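Local coordinates for major capsid protein (Norovirus Hu/GI.7/TCH-060/USA/2003, PDB 4P25) that forms the protruding domain of the norovirus capsid and binds fucosylated histo-blood group antigens such as Lewis Y, probably for attachment to host cells, at residues A236-E241 and L261-F266; C47-Q52 and S229-Q234; A242-Y247 and F288-S293; F194-G199 and F266-P271; V40-G45 and P220-Q225. All blocks are in the same frame, centred on the assembly; numbering follows the deposited sequence.

All five contacts lie in what is probably the P1 subdomain; none includes a residue of the glycan pocket, whose residues lie on the separate six-stranded sheet and in loops. Interaction 1 is a hub. Its centre is about 9 Å from that of interaction 3 and about 10 Å from that of interaction 2. It meets interaction 3 through neighbouring strands, and interaction 2 through a probable hydrogen bond from Leu49 N to Pro263 O (2.9 Å). Interaction 4 shares Phe266 with it, at about 15 Å between centres. Interaction 5 lies deepest, near the middle of the chain. Its Leu223 CD1 packs on Gly265 O of interaction 1, and its centre is about 20 Å from that of interaction 3.

Interaction 1 (A236-E241 and L261-F266); sequences APVRGE and LYPDGF
Glu241 and Tyr262 are the closest backbone positions here, with 6.9 Å between Glu241 CA and Tyr262 CA, as the 236-241 loop runs past the end of strand 255-262. Residues 261-266 hold the turn of a beta hairpin. Tyr262 N bonds to Phe266 O and Gly265 N bonds to Tyr262 O, and the positive phi of Gly265 (93°) closes the turn that links strands 255-262 and 266-269. This hairpin belongs to the antiparallel sheet of the presumed P1 subdomain.

Pro263 carries most of the contact. Its ring points at the loop and meets it in two places. Val238 brings up CG1, which lies 4.0 Å from Pro263 CG. The two side chains cross at about a right angle. Val238 CG1 is anti to the backbone N (chi1 168°), which turns this methyl to the proline. Separately, the carbonyl of Glu241 meets Pro263 CD and CG. Tyr262 touches the same carbonyl with its ring: Tyr262 CD1 is 3.9 Å from Glu241 O, at an oblique approach.

The polar ends point elsewhere. Tyr262 OH bonds to Glu200, and Glu241 OE1 accepts from the backbone N of Arg294. Val238 also touches Trp291 of strand 285-292 and Glu50 of a nearby loop. Within the hairpin, Tyr262 CB lies over one face of the Phe266 ring, offset toward its rim. The contact is shallow and near the surface. Its tightest point is the Glu241 carbonyl oxygen against the proline ring: Glu241 O lies 3.1 Å from Pro263 CD and 3.5 Å from Pro263 CG.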
# COMPACT_ATOMS: atom_id res chain seq x y z
N ALA A 236 9.65 17.88 -8.95
CA ALA A 236 10.89 18.64 -8.79
C ALA A 236 11.66 18.78 -10.09
O ALA A 236 11.67 17.87 -10.92
CB ALA A 236 11.76 17.99 -7.72
N PRO A 237 12.31 19.94 -10.29
CA PRO A 237 13.20 20.12 -11.44
C PRO A 237 14.44 19.24 -11.31
O PRO A 237 14.97 19.10 -10.21
CB PRO A 237 13.60 21.59 -11.35
CG PRO A 237 13.44 21.93 -9.90
CD PRO A 237 12.24 21.15 -9.46
N VAL A 238 14.89 18.65 -12.41
CA VAL A 238 16.13 17.89 -12.39
C VAL A 238 17.27 18.85 -12.73
O VAL A 238 17.27 19.47 -13.79
CB VAL A 238 16.11 16.72 -13.39
CG1 VAL A 238 17.50 16.15 -13.55
CG2 VAL A 238 15.16 15.65 -12.90
N ARG A 239 18.24 18.97 -11.82
CA ARG A 239 19.25 20.01 -11.92
C ARG A 239 20.66 19.48 -12.12
O ARG A 239 21.63 20.23 -12.03
CB ARG A 239 19.21 20.89 -10.68
CG ARG A 239 17.88 21.53 -10.42
CD ARG A 239 18.05 22.63 -9.44
NE ARG A 239 16.79 23.25 -9.08
CZ ARG A 239 16.19 24.19 -9.80
NH1 ARG A 239 16.76 24.60 -10.92
NH2 ARG A 239 15.03 24.73 -9.41
N GLY A 240 20.77 18.19 -12.37
CA GLY A 240 22.05 17.56 -12.60
C GLY A 240 21.84 16.24 -13.29
O GLY A 240 20.70 15.81 -13.50
N GLU A 241 22.93 15.58 -13.64
CA GLU A 241 22.86 14.32 -14.38
C GLU A 241 22.54 13.14 -13.48
O GLU A 241 22.12 12.08 -13.95
CB GLU A 241 24.15 14.10 -15.15
CG GLU A 241 24.35 15.11 -16.27
CD GLU A 241 25.70 15.01 -16.93
OE1 GLU A 241 26.67 14.63 -16.25
OE2 GLU A 241 25.79 15.31 -18.14
N LEU A 261 21.06 8.37 -7.81
CA LEU A 261 19.70 8.30 -8.31
C LEU A 261 19.64 9.02 -9.65
O LEU A 261 19.89 10.23 -9.73
CB LEU A 261 18.75 8.95 -7.30
CG LEU A 261 17.29 9.19 -7.69
CD1 LEU A 261 16.56 7.88 -7.96
CD2 LEU A 261 16.59 9.99 -6.61
N TYR A 262 19.31 8.27 -10.70
CA TYR A 262 19.34 8.81 -12.06
C TYR A 262 17.98 9.37 -12.47
O TYR A 262 16.94 8.89 -12.00
CB TYR A 262 19.80 7.73 -13.04
CG TYR A 262 21.28 7.45 -12.97
CD1 TYR A 262 22.16 8.14 -13.78
CD2 TYR A 262 21.80 6.50 -12.10
CE1 TYR A 262 23.52 7.90 -13.73
CE2 TYR A 262 23.15 6.25 -12.04
CZ TYR A 262 24.01 6.96 -12.86
OH TYR A 262 25.37 6.73 -12.83
N PRO A 263 17.98 10.40 -13.33
CA PRO A 263 16.75 11.09 -13.75
C PRO A 263 15.68 10.16 -14.33
O PRO A 263 14.49 10.44 -14.16
CB PRO A 263 17.26 12.09 -14.80
CG PRO A 263 18.66 12.38 -14.36
CD PRO A 263 19.18 11.05 -13.89
N ASP A 264 16.09 9.08 -14.99
CA ASP A 264 15.12 8.12 -15.53
C ASP A 264 14.48 7.22 -14.46
O ASP A 264 13.60 6.42 -14.76
CB ASP A 264 15.73 7.28 -16.65
CG ASP A 264 15.94 8.08 -17.93
OD1 ASP A 264 15.38 9.19 -18.02
OD2 ASP A 264 16.65 7.59 -18.83
N GLY A 265 14.94 7.35 -13.22
CA GLY A 265 14.27 6.73 -12.10
C GLY A 265 14.77 5.35 -11.71
O GLY A 265 14.01 4.38 -11.67
N PHE A 266 16.06 5.26 -11.42
CA PHE A 266 16.63 4.06 -10.82
C PHE A 266 17.84 4.46 -10.01
O PHE A 266 18.32 5.59 -10.11
CB PHE A 266 16.98 3.00 -11.88
CG PHE A 266 18.01 3.45 -12.88
CD1 PHE A 266 17.64 4.11 -14.03
CD2 PHE A 266 19.36 3.19 -12.67
CE1 PHE A 266 18.58 4.53 -14.95
CE2 PHE A 266 20.31 3.60 -13.59
CZ PHE A 266 19.92 4.27 -14.73

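Interaction 2 (C47-Q52 and S229-Q234); sequences CTLEGQ and SHFVEQ
Leu49 lies side by side with Phe231, both side chains pointing the same way. The branch that touches is Leu49 CD2. It sits over one face of the phenyl ring, 3.8 Å from the centroid of Phe231 and 27° off the ring normal, which makes a CH-pi contact. It is offset toward the far rim, so the closest ring atom is Phe231 CE2, 3.4 Å from Leu49 CD2. Leu49 CG is anti to its carbonyl carbon (chi1 -70°), and this swings the branch back over the ring although the side chain starts out away from the helix.

Cys47 lies just before the turn. Its SG rests against Val232 CG2 at 3.9 Å and also touches Phe231 CB. Gly51, at the end of the turn, brings its backbone right up to the helix: Gly51 CA is 3.3 Å from Phe231 O. The positive phi of Gly51 (99°) goes with this close approach. One water donates to both Leu49 O (2.6 Å) and Phe231 O (2.8 Å), bridging two acceptors that could not bond directly.

Thr48 to Gly51 form a type I beta turn, and Thr48 OG1 accepts from Gln52 N. The turn thus packs on one side of helix 225-234. Leu49 and Phe231 both also touch Leu261 of strand 255-262, while Glu233 of the helix bonds to Asn12 of the second subunit.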
# COMPACT_ATOMS: atom_id res chain seq x y z
N CYS A 47 9.25 5.58 -12.72
CA CYS A 47 8.86 6.98 -12.63
C CYS A 47 10.12 7.82 -12.77
O CYS A 47 11.14 7.49 -12.17
CB CYS A 47 8.20 7.26 -11.28
SG CYS A 47 7.49 8.93 -11.11
N THR A 48 10.05 8.88 -13.57
CA THR A 48 11.21 9.77 -13.68
C THR A 48 11.29 10.66 -12.45
O THR A 48 10.29 10.84 -11.74
CB THR A 48 11.15 10.67 -14.93
OG1 THR A 48 10.09 11.63 -14.79
CG2 THR A 48 10.93 9.84 -16.19
N LEU A 49 12.47 11.23 -12.20
CA LEU A 49 12.66 12.08 -11.03
C LEU A 49 11.75 13.32 -11.06
O LEU A 49 11.41 13.86 -10.02
CB LEU A 49 14.12 12.55 -10.91
CG LEU A 49 15.11 11.47 -10.54
CD1 LEU A 49 16.40 12.10 -10.02
CD2 LEU A 49 14.52 10.51 -9.53
N GLU A 50 11.37 13.74 -12.27
CA GLU A 50 10.48 14.89 -12.44
C GLU A 50 9.02 14.55 -12.15
O GLU A 50 8.17 15.42 -12.12
CB GLU A 50 10.60 15.46 -13.86
CG GLU A 50 11.97 16.06 -14.13
CD GLU A 50 12.07 16.83 -15.43
OE1 GLU A 50 11.33 16.52 -16.39
OE2 GLU A 50 12.91 17.76 -15.49
N GLY A 51 8.75 13.26 -11.94
CA GLY A 51 7.43 12.82 -11.55
C GLY A 51 6.56 12.29 -12.67
O GLY A 51 5.34 12.30 -12.56
N GLN A 52 7.18 11.83 -13.76
CA GLN A 52 6.42 11.21 -14.85
C GLN A 52 6.35 9.70 -14.69
O GLN A 52 7.37 9.01 -14.79
CB GLN A 52 7.03 11.55 -16.21
CG GLN A 52 6.34 10.85 -17.37
CD GLN A 52 4.90 11.31 -17.55
OE1 GLN A 52 4.63 12.48 -17.80
NE2 GLN A 52 3.96 10.38 -17.42
N SER A 229 5.60 7.87 -5.49
CA SER A 229 4.61 8.89 -5.12
C SER A 229 5.28 10.20 -4.71
O SER A 229 4.75 11.28 -4.97
CB SER A 229 3.64 8.39 -4.05
OG SER A 229 4.31 7.97 -2.88
N HIS A 230 6.46 10.11 -4.10
CA HIS A 230 7.22 11.31 -3.74
C HIS A 230 7.56 12.13 -4.99
O HIS A 230 7.35 13.35 -5.01
CB HIS A 230 8.52 10.91 -3.03
CG HIS A 230 9.18 12.02 -2.28
ND1 HIS A 230 8.78 12.42 -1.02
CD2 HIS A 230 10.24 12.80 -2.60
CE1 HIS A 230 9.56 13.41 -0.61
NE2 HIS A 230 10.45 13.66 -1.55
N PHE A 231 8.05 11.47 -6.03
CA PHE A 231 8.42 12.18 -7.26
C PHE A 231 7.20 12.77 -7.96
O PHE A 231 7.24 13.90 -8.45
CB PHE A 231 9.19 11.27 -8.22
CG PHE A 231 10.47 10.71 -7.64
CD1 PHE A 231 11.15 11.40 -6.65
CD2 PHE A 231 10.98 9.50 -8.09
CE1 PHE A 231 12.32 10.89 -6.11
CE2 PHE A 231 12.15 8.99 -7.55
CZ PHE A 231 12.82 9.68 -6.56
N VAL A 232 6.11 11.99 -8.03
CA VAL A 232 4.86 12.46 -8.62
C VAL A 232 4.34 13.69 -7.90
O VAL A 232 3.93 14.67 -8.52
CB VAL A 232 3.78 11.35 -8.60
CG1 VAL A 232 2.41 11.92 -8.95
CG2 VAL A 232 4.16 10.23 -9.55
N GLU A 233 4.36 13.62 -6.57
CA GLU A 233 3.86 14.68 -5.70
C GLU A 233 4.70 15.96 -5.83
O GLU A 233 4.16 17.07 -5.94
CB GLU A 233 3.89 14.16 -4.26
CG GLU A 233 3.03 14.91 -3.27
CD GLU A 233 3.77 16.01 -2.56
OE1 GLU A 233 5.02 15.92 -2.47
OE2 GLU A 233 3.12 16.96 -2.08
N GLN A 234 6.02 15.80 -5.84
CA GLN A 234 6.94 16.93 -5.75
C GLN A 234 7.10 17.69 -7.07
O GLN A 234 7.25 18.91 -7.06
CB GLN A 234 8.30 16.44 -5.23
CG GLN A 234 9.33 17.53 -4.95
CD GLN A 234 10.57 16.99 -4.25
OE1 GLN A 234 11.14 15.97 -4.64
NE2 GLN A 234 10.99 17.67 -3.18
O HOH W 1 9.74 15.11 -8.51

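Interaction 3 (A242-Y247 and F288-S293); sequences AALLHY and FSSWVS
Leu244 faces two residues of the partner strand, Ser289 and Ser290, in a classic beta bulge. Its carbonyl takes a good bond from Ser289 N (2.8 Å to Leu244 O) and a weak one from Ser290 N. The register shifts by one at this point. The strands 242-248 and 285-292 are antiparallel neighbours in the sheet of the presumed P1 subdomain.

Toward Ala242 the two strands pair in simple register, with bonds of unequal strength. Leu244 N bonds to Ser290 O at 2.8 Å. Val292 N gives an almost straight bond to Ala242 O (2.8 Å, 179° at the hydrogen), while the return bond from Ala242 N to Val292 O is weak.

Ala243, Leu245, Phe288 and Trp291 share one face of the sheet. Ala243 CB sits at the edge of the Phe288 ring, in its plane, 3.7 Å from Phe288 CE1. Phe288 CG is anti to the backbone N (chi1 173°), and the ring runs along its own strand until its CE1 lies over the centre of the Trp291 ring. Ala243 CB also touches Trp291 CZ3 at 4.0 Å. On the opposite face, Leu244 CB packs on Val292 CG1 at 3.8 Å.

Ser289, within the bulge, also meets His246 in a CH-pi contact. Ser289 CB stands over one face of the imidazole, 3.8 Å from the centroid of the His246 ring and 15° off its normal.

Chemically, the bulge makes one carbonyl, Leu244 O, serve two donors unequally. The strands are joined through backbone polar atoms, and the side-chain contacts across them are mostly apolar.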
# COMPACT_ATOMS: atom_id res chain seq x y z
N ALA A 242 22.72 13.33 -12.17
CA ALA A 242 22.37 12.31 -11.18
C ALA A 242 22.27 12.96 -9.81
O ALA A 242 22.91 13.99 -9.55
CB ALA A 242 23.40 11.19 -11.17
N ALA A 243 21.47 12.36 -8.94
CA ALA A 243 21.35 12.83 -7.57
C ALA A 243 22.13 11.91 -6.65
O ALA A 243 21.87 10.70 -6.60
CB ALA A 243 19.89 12.90 -7.14
N LEU A 244 23.10 12.47 -5.95
CA LEU A 244 23.88 11.71 -4.98
C LEU A 244 23.08 11.58 -3.69
O LEU A 244 22.66 12.58 -3.11
CB LEU A 244 25.22 12.40 -4.70
CG LEU A 244 26.11 11.72 -3.66
CD1 LEU A 244 26.62 10.37 -4.15
CD2 LEU A 244 27.27 12.63 -3.27
N LEU A 245 22.85 10.34 -3.26
CA LEU A 245 22.13 10.08 -2.02
C LEU A 245 23.07 9.47 -1.00
O LEU A 245 24.00 8.75 -1.35
CB LEU A 245 20.99 9.09 -2.25
CG LEU A 245 19.98 9.34 -3.37
CD1 LEU A 245 18.96 8.22 -3.36
CD2 LEU A 245 19.31 10.70 -3.23
N HIS A 246 22.81 9.75 0.27
CA HIS A 246 23.46 9.04 1.36
C HIS A 246 22.44 8.14 2.03
O HIS A 246 21.27 8.50 2.17
CB HIS A 246 24.02 10.04 2.37
CG HIS A 246 25.15 10.87 1.85
ND1 HIS A 246 25.53 12.06 2.44
CD2 HIS A 246 25.99 10.68 0.82
CE1 HIS A 246 26.55 12.57 1.78
NE2 HIS A 246 26.86 11.76 0.79
N TYR A 247 22.87 6.95 2.43
CA TYR A 247 22.03 6.02 3.16
C TYR A 247 22.45 6.08 4.63
O TYR A 247 23.54 5.64 4.99
CB TYR A 247 22.19 4.62 2.57
CG TYR A 247 21.30 3.53 3.15
CD1 TYR A 247 19.93 3.52 2.91
CD2 TYR A 247 21.84 2.48 3.88
CE1 TYR A 247 19.12 2.50 3.42
CE2 TYR A 247 21.05 1.47 4.39
CZ TYR A 247 19.70 1.49 4.15
OH TYR A 247 18.92 0.47 4.66
N PHE A 288 18.87 12.96 0.15
CA PHE A 288 19.49 13.69 -0.95
C PHE A 288 20.66 14.52 -0.45
O PHE A 288 20.52 15.30 0.50
CB PHE A 288 18.48 14.59 -1.66
CG PHE A 288 19.09 15.49 -2.71
CD1 PHE A 288 19.23 15.05 -4.02
CD2 PHE A 288 19.52 16.77 -2.38
CE1 PHE A 288 19.79 15.88 -4.98
CE2 PHE A 288 20.08 17.60 -3.34
CZ PHE A 288 20.21 17.16 -4.64
N SER A 289 21.81 14.38 -1.09
CA SER A 289 22.98 15.15 -0.70
C SER A 289 23.30 16.28 -1.68
O SER A 289 23.40 17.44 -1.28
CB SER A 289 24.20 14.24 -0.52
OG SER A 289 25.29 14.98 -0.01
N SER A 290 23.46 15.95 -2.96
CA SER A 290 23.74 16.96 -3.98
C SER A 290 23.54 16.43 -5.39
O SER A 290 23.46 15.21 -5.61
CB SER A 290 25.17 17.48 -3.84
OG SER A 290 26.11 16.46 -4.13
N TRP A 291 23.44 17.34 -6.35
CA TRP A 291 23.44 16.99 -7.75
C TRP A 291 24.87 16.76 -8.22
O TRP A 291 25.77 17.54 -7.90
CB TRP A 291 22.78 18.09 -8.59
CG TRP A 291 21.31 18.22 -8.34
CD1 TRP A 291 20.68 19.18 -7.60
CD2 TRP A 291 20.28 17.36 -8.84
NE1 TRP A 291 19.32 18.97 -7.61
CE2 TRP A 291 19.05 17.86 -8.36
CE3 TRP A 291 20.27 16.21 -9.64
CZ2 TRP A 291 17.83 17.26 -8.66
CZ3 TRP A 291 19.06 15.61 -9.94
CH2 TRP A 291 17.85 16.14 -9.45
N VAL A 292 25.08 15.67 -8.95
CA VAL A 292 26.42 15.35 -9.44
C VAL A 292 26.39 15.01 -10.92
O VAL A 292 25.33 14.77 -11.50
CB VAL A 292 27.06 14.18 -8.66
CG1 VAL A 292 27.17 14.52 -7.18
CG2 VAL A 292 26.26 12.90 -8.87
N SER A 293 27.57 14.97 -11.54
CA SER A 293 27.65 14.64 -12.95
C SER A 293 27.45 13.15 -13.17
O SER A 293 27.50 12.35 -12.23
CB SER A 293 28.99 15.07 -13.53
OG SER A 293 30.03 14.26 -13.03

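Interaction 4 (F194-G199 and F266-P271); sequences FPPGFG and FITCVP
The Thr268 methyl reaches toward the Pro196 ring. Thr268 CG2 is the contact atom, 3.9 Å from Pro196 CD and nearly as close to Pro196 CG. With OG1 between N and the carbonyl carbon (chi1 67°), the threonine methyl is left to meet the proline. The same methyl lies at the edge of the Phe266 ring, in its plane. Phe266 adds a distant apolar touch of its own, with its CE2 4.5 Å from Pro196 CD. The carbonyl of Phe194 also comes near this ring, 4.3 Å from Phe194 O to Phe266 CZ.

A second patch forms at Gly199. Its carbonyl oxygen lies among carbon atoms: Gly199 O is 3.8 Å from Val270 CG1, 3.9 Å from Val270 CG2 and 3.7 Å from Pro271 CD.

Strand 266-269 lies between strands 255-262 and 201-208 in the antiparallel sheet of the presumed P1 subdomain. The 194-199 loop leads into strand 201-208 and crosses over the Phe266 and Thr268 side of strand 266-269.

Further out, Glu200 follows this loop directly. Its OE1 bonds to Thr268 OG1, and so ties the loop's end to strand 266-269. The rings of Phe266 and Tyr262 meet with planes about 15° apart. Phe198 turns away from the strand and meets Tyr295 nearly at right angles.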
# COMPACT_ATOMS: atom_id res chain seq x y z
N PHE A 194 19.49 -0.01 -18.22
CA PHE A 194 20.84 -0.51 -18.46
C PHE A 194 21.78 -0.07 -17.36
O PHE A 194 21.82 1.11 -17.00
CB PHE A 194 21.36 -0.00 -19.80
CG PHE A 194 20.60 -0.51 -20.99
CD1 PHE A 194 20.86 -1.77 -21.51
CD2 PHE A 194 19.63 0.26 -21.59
CE1 PHE A 194 20.16 -2.25 -22.60
CE2 PHE A 194 18.92 -0.21 -22.69
CZ PHE A 194 19.20 -1.46 -23.19
N PRO A 195 22.54 -1.03 -16.80
CA PRO A 195 23.61 -0.69 -15.85
C PRO A 195 24.54 0.32 -16.53
O PRO A 195 24.97 0.09 -17.64
CB PRO A 195 24.34 -2.03 -15.67
CG PRO A 195 23.27 -3.06 -15.91
CD PRO A 195 22.39 -2.48 -16.99
N PRO A 196 24.81 1.45 -15.86
CA PRO A 196 25.61 2.48 -16.54
C PRO A 196 27.08 2.11 -16.62
O PRO A 196 27.87 2.88 -17.17
CB PRO A 196 25.41 3.72 -15.64
CG PRO A 196 25.13 3.16 -14.30
CD PRO A 196 24.35 1.90 -14.51
N GLY A 197 27.45 0.95 -16.09
CA GLY A 197 28.82 0.48 -16.16
C GLY A 197 29.75 1.30 -15.31
O GLY A 197 29.32 2.03 -14.42
N PHE A 198 31.05 1.17 -15.59
CA PHE A 198 32.08 1.84 -14.81
C PHE A 198 31.97 1.47 -13.34
O PHE A 198 32.11 2.31 -12.46
CB PHE A 198 32.03 3.35 -15.01
CG PHE A 198 32.53 3.78 -16.35
CD1 PHE A 198 33.76 3.33 -16.81
CD2 PHE A 198 31.78 4.61 -17.16
CE1 PHE A 198 34.23 3.71 -18.04
CE2 PHE A 198 32.25 5.00 -18.40
CZ PHE A 198 33.48 4.55 -18.84
N GLY A 199 31.71 0.19 -13.10
CA GLY A 199 31.68 -0.33 -11.76
C GLY A 199 30.34 -0.19 -11.07
O GLY A 199 30.12 -0.80 -10.03
N PHE A 266 16.06 5.26 -11.42
CA PHE A 266 16.63 4.06 -10.82
C PHE A 266 17.84 4.46 -10.01
O PHE A 266 18.32 5.59 -10.11
CB PHE A 266 16.98 3.00 -11.88
CG PHE A 266 18.01 3.45 -12.88
CD1 PHE A 266 17.64 4.11 -14.03
CD2 PHE A 266 19.36 3.19 -12.67
CE1 PHE A 266 18.58 4.53 -14.95
CE2 PHE A 266 20.31 3.60 -13.59
CZ PHE A 266 19.92 4.27 -14.73
N ILE A 267 18.33 3.53 -9.18
CA ILE A 267 19.39 3.81 -8.23
C ILE A 267 20.55 2.85 -8.45
O ILE A 267 20.34 1.67 -8.71
CB ILE A 267 18.86 3.70 -6.78
CG1 ILE A 267 17.79 4.77 -6.53
CG2 ILE A 267 19.99 3.80 -5.77
CD1 ILE A 267 17.03 4.60 -5.24
N THR A 268 21.78 3.36 -8.35
CA THR A 268 22.96 2.51 -8.46
C THR A 268 23.90 2.72 -7.28
O THR A 268 23.77 3.68 -6.52
CB THR A 268 23.77 2.80 -9.74
OG1 THR A 268 24.35 4.11 -9.65
CG2 THR A 268 22.90 2.69 -10.99
N CYS A 269 24.84 1.79 -7.15
CA CYS A 269 25.93 1.91 -6.20
C CYS A 269 27.13 1.25 -6.85
O CYS A 269 27.00 0.65 -7.91
CB CYS A 269 25.59 1.17 -4.89
SG CYS A 269 25.53 -0.65 -5.04
N VAL A 270 28.29 1.38 -6.21
CA VAL A 270 29.43 0.56 -6.59
C VAL A 270 29.57 -0.49 -5.50
O VAL A 270 30.00 -0.19 -4.39
CB VAL A 270 30.73 1.37 -6.73
CG1 VAL A 270 31.91 0.44 -6.97
CG2 VAL A 270 30.62 2.37 -7.88
N PRO A 271 29.18 -1.73 -5.80
CA PRO A 271 29.24 -2.75 -4.74
C PRO A 271 30.66 -3.27 -4.54
O PRO A 271 31.36 -3.55 -5.53
CB PRO A 271 28.33 -3.86 -5.27
CG PRO A 271 28.39 -3.72 -6.77
CD PRO A 271 28.57 -2.24 -7.04

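Interaction 5 (V40-G45 and P220-Q225); sequences VQFQNG and PCTLPQ
Phe42 carries the apolar part, laying its ring against three consecutive residues of the 220-225 segment. Its tip meets the proline: Phe42 CZ is 3.8 Å from Pro220 CG, and the two side chains cross at about a right angle. Further along the ring, Phe42 CE2 is 4.0 Å from Cys221 CA. Near the base, Phe42 CD2 is 3.9 Å from Thr222 CG2. All three approaches are oblique to the ring. Phe42 CG is anti to its carbonyl carbon (chi1 -56°), which turns the ring toward residues 220-222. Val40 CB covers one face of the ring, toward its rim. A separate van der Waals contact brings Leu223 CB to 3.5 Å from Gly45 O.

The polar part runs through water. One water donates to Asn44 O (2.7 Å) and accepts from Thr222 N. A second accepts from Gly45 N and donates to Gln225 OE1 (2.7 Å). A third lies between Gly45 O and Thr222 OG1, 2.6 Å from the hydroxyl oxygen. Leu223 N is buried by the contact and has no partner in the model.

Direct bonds to surrounding residues set both segments in place. Asn44 OD1 bonds to Thr56, Leu223 O takes a bond from Ser21, and Gln225 NE2 bonds to the carbonyls of Pro58 and Val59.

Pro224 is at the N-cap position of helix 225-234, just after strand 218-221. The contact is fully buried. It joins an early loop to this strand-to-helix junction, consistent with the norovirus P1 subdomain, which is built from two separate parts of the chain.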
# COMPACT_ATOMS: atom_id res chain seq x y z
N VAL A 40 17.05 -5.11 -16.91
CA VAL A 40 15.66 -5.36 -16.55
C VAL A 40 14.73 -4.37 -17.25
O VAL A 40 15.18 -3.34 -17.77
CB VAL A 40 15.42 -5.31 -15.01
CG1 VAL A 40 16.26 -6.37 -14.31
CG2 VAL A 40 15.69 -3.90 -14.46
N GLN A 41 13.44 -4.68 -17.27
CA GLN A 41 12.48 -3.81 -17.93
C GLN A 41 11.15 -3.81 -17.18
O GLN A 41 10.09 -3.91 -17.79
CB GLN A 41 12.29 -4.23 -19.39
CG GLN A 41 11.69 -3.12 -20.23
CD GLN A 41 11.39 -3.53 -21.66
OE1 GLN A 41 11.68 -4.65 -22.08
NE2 GLN A 41 10.80 -2.61 -22.42
N PHE A 42 11.23 -3.71 -15.86
CA PHE A 42 10.03 -3.69 -15.02
C PHE A 42 9.07 -2.62 -15.50
O PHE A 42 9.50 -1.54 -15.94
CB PHE A 42 10.41 -3.45 -13.55
CG PHE A 42 11.41 -4.44 -13.00
CD1 PHE A 42 11.49 -5.74 -13.50
CD2 PHE A 42 12.28 -4.07 -11.98
CE1 PHE A 42 12.41 -6.64 -12.99
CE2 PHE A 42 13.20 -4.98 -11.46
CZ PHE A 42 13.26 -6.26 -11.97
N GLN A 43 7.77 -2.91 -15.45
CA GLN A 43 6.75 -1.96 -15.89
C GLN A 43 6.09 -1.24 -14.73
O GLN A 43 5.47 -0.19 -14.91
CB GLN A 43 5.70 -2.67 -16.75
CG GLN A 43 6.27 -3.17 -18.06
CD GLN A 43 6.86 -2.04 -18.87
OE1 GLN A 43 6.17 -1.07 -19.18
NE2 GLN A 43 8.14 -2.16 -19.22
N ASN A 44 6.22 -1.80 -13.53
CA ASN A 44 5.83 -1.12 -12.31
C ASN A 44 7.06 -0.62 -11.55
O ASN A 44 8.18 -1.08 -11.80
CB ASN A 44 4.95 -2.02 -11.45
CG ASN A 44 3.55 -2.17 -12.01
OD1 ASN A 44 3.01 -1.21 -12.58
ND2 ASN A 44 2.96 -3.35 -11.86
N GLY A 45 6.85 0.34 -10.66
CA GLY A 45 7.95 1.02 -9.98
C GLY A 45 8.79 1.92 -10.87
O GLY A 45 9.95 2.18 -10.57
N PRO A 220 12.13 -8.55 -6.89
CA PRO A 220 12.89 -7.30 -6.98
C PRO A 220 12.06 -6.15 -7.54
O PRO A 220 11.12 -6.39 -8.30
CB PRO A 220 13.98 -7.65 -8.00
CG PRO A 220 13.28 -8.61 -8.94
CD PRO A 220 12.35 -9.42 -8.05
N CYS A 221 12.40 -4.93 -7.16
CA CYS A 221 11.89 -3.75 -7.85
C CYS A 221 13.00 -2.70 -7.88
O CYS A 221 13.97 -2.82 -7.13
CB CYS A 221 10.61 -3.21 -7.20
SG CYS A 221 10.83 -2.44 -5.57
N THR A 222 12.86 -1.70 -8.73
CA THR A 222 13.93 -0.71 -8.86
C THR A 222 13.67 0.63 -8.16
O THR A 222 14.59 1.42 -8.00
CB THR A 222 14.28 -0.46 -10.34
OG1 THR A 222 13.08 -0.31 -11.10
CG2 THR A 222 15.08 -1.65 -10.90
N LEU A 223 12.43 0.88 -7.74
CA LEU A 223 12.13 2.00 -6.84
C LEU A 223 11.11 1.57 -5.80
O LEU A 223 10.10 0.97 -6.15
CB LEU A 223 11.56 3.21 -7.60
CG LEU A 223 12.47 4.07 -8.46
CD1 LEU A 223 11.63 5.08 -9.22
CD2 LEU A 223 13.50 4.79 -7.60
N PRO A 224 11.38 1.87 -4.52
CA PRO A 224 10.33 1.66 -3.52
C PRO A 224 9.11 2.49 -3.91
O PRO A 224 9.28 3.57 -4.49
CB PRO A 224 10.96 2.21 -2.23
CG PRO A 224 12.44 2.16 -2.48
CD PRO A 224 12.60 2.47 -3.94
N GLN A 225 7.91 2.00 -3.63
CA GLN A 225 6.71 2.69 -4.11
C GLN A 225 6.60 4.12 -3.60
O GLN A 225 6.18 5.01 -4.35
CB GLN A 225 5.44 1.91 -3.75
CG GLN A 225 4.18 2.54 -4.34
CD GLN A 225 4.21 2.60 -5.85
OE1 GLN A 225 4.79 1.73 -6.50
NE2 GLN A 225 3.58 3.63 -6.42
O HOH W 2 10.52 -1.43 -10.45
O HOH W 3 4.50 0.60 -8.96
O HOH W 4 12.44 2.17 -11.50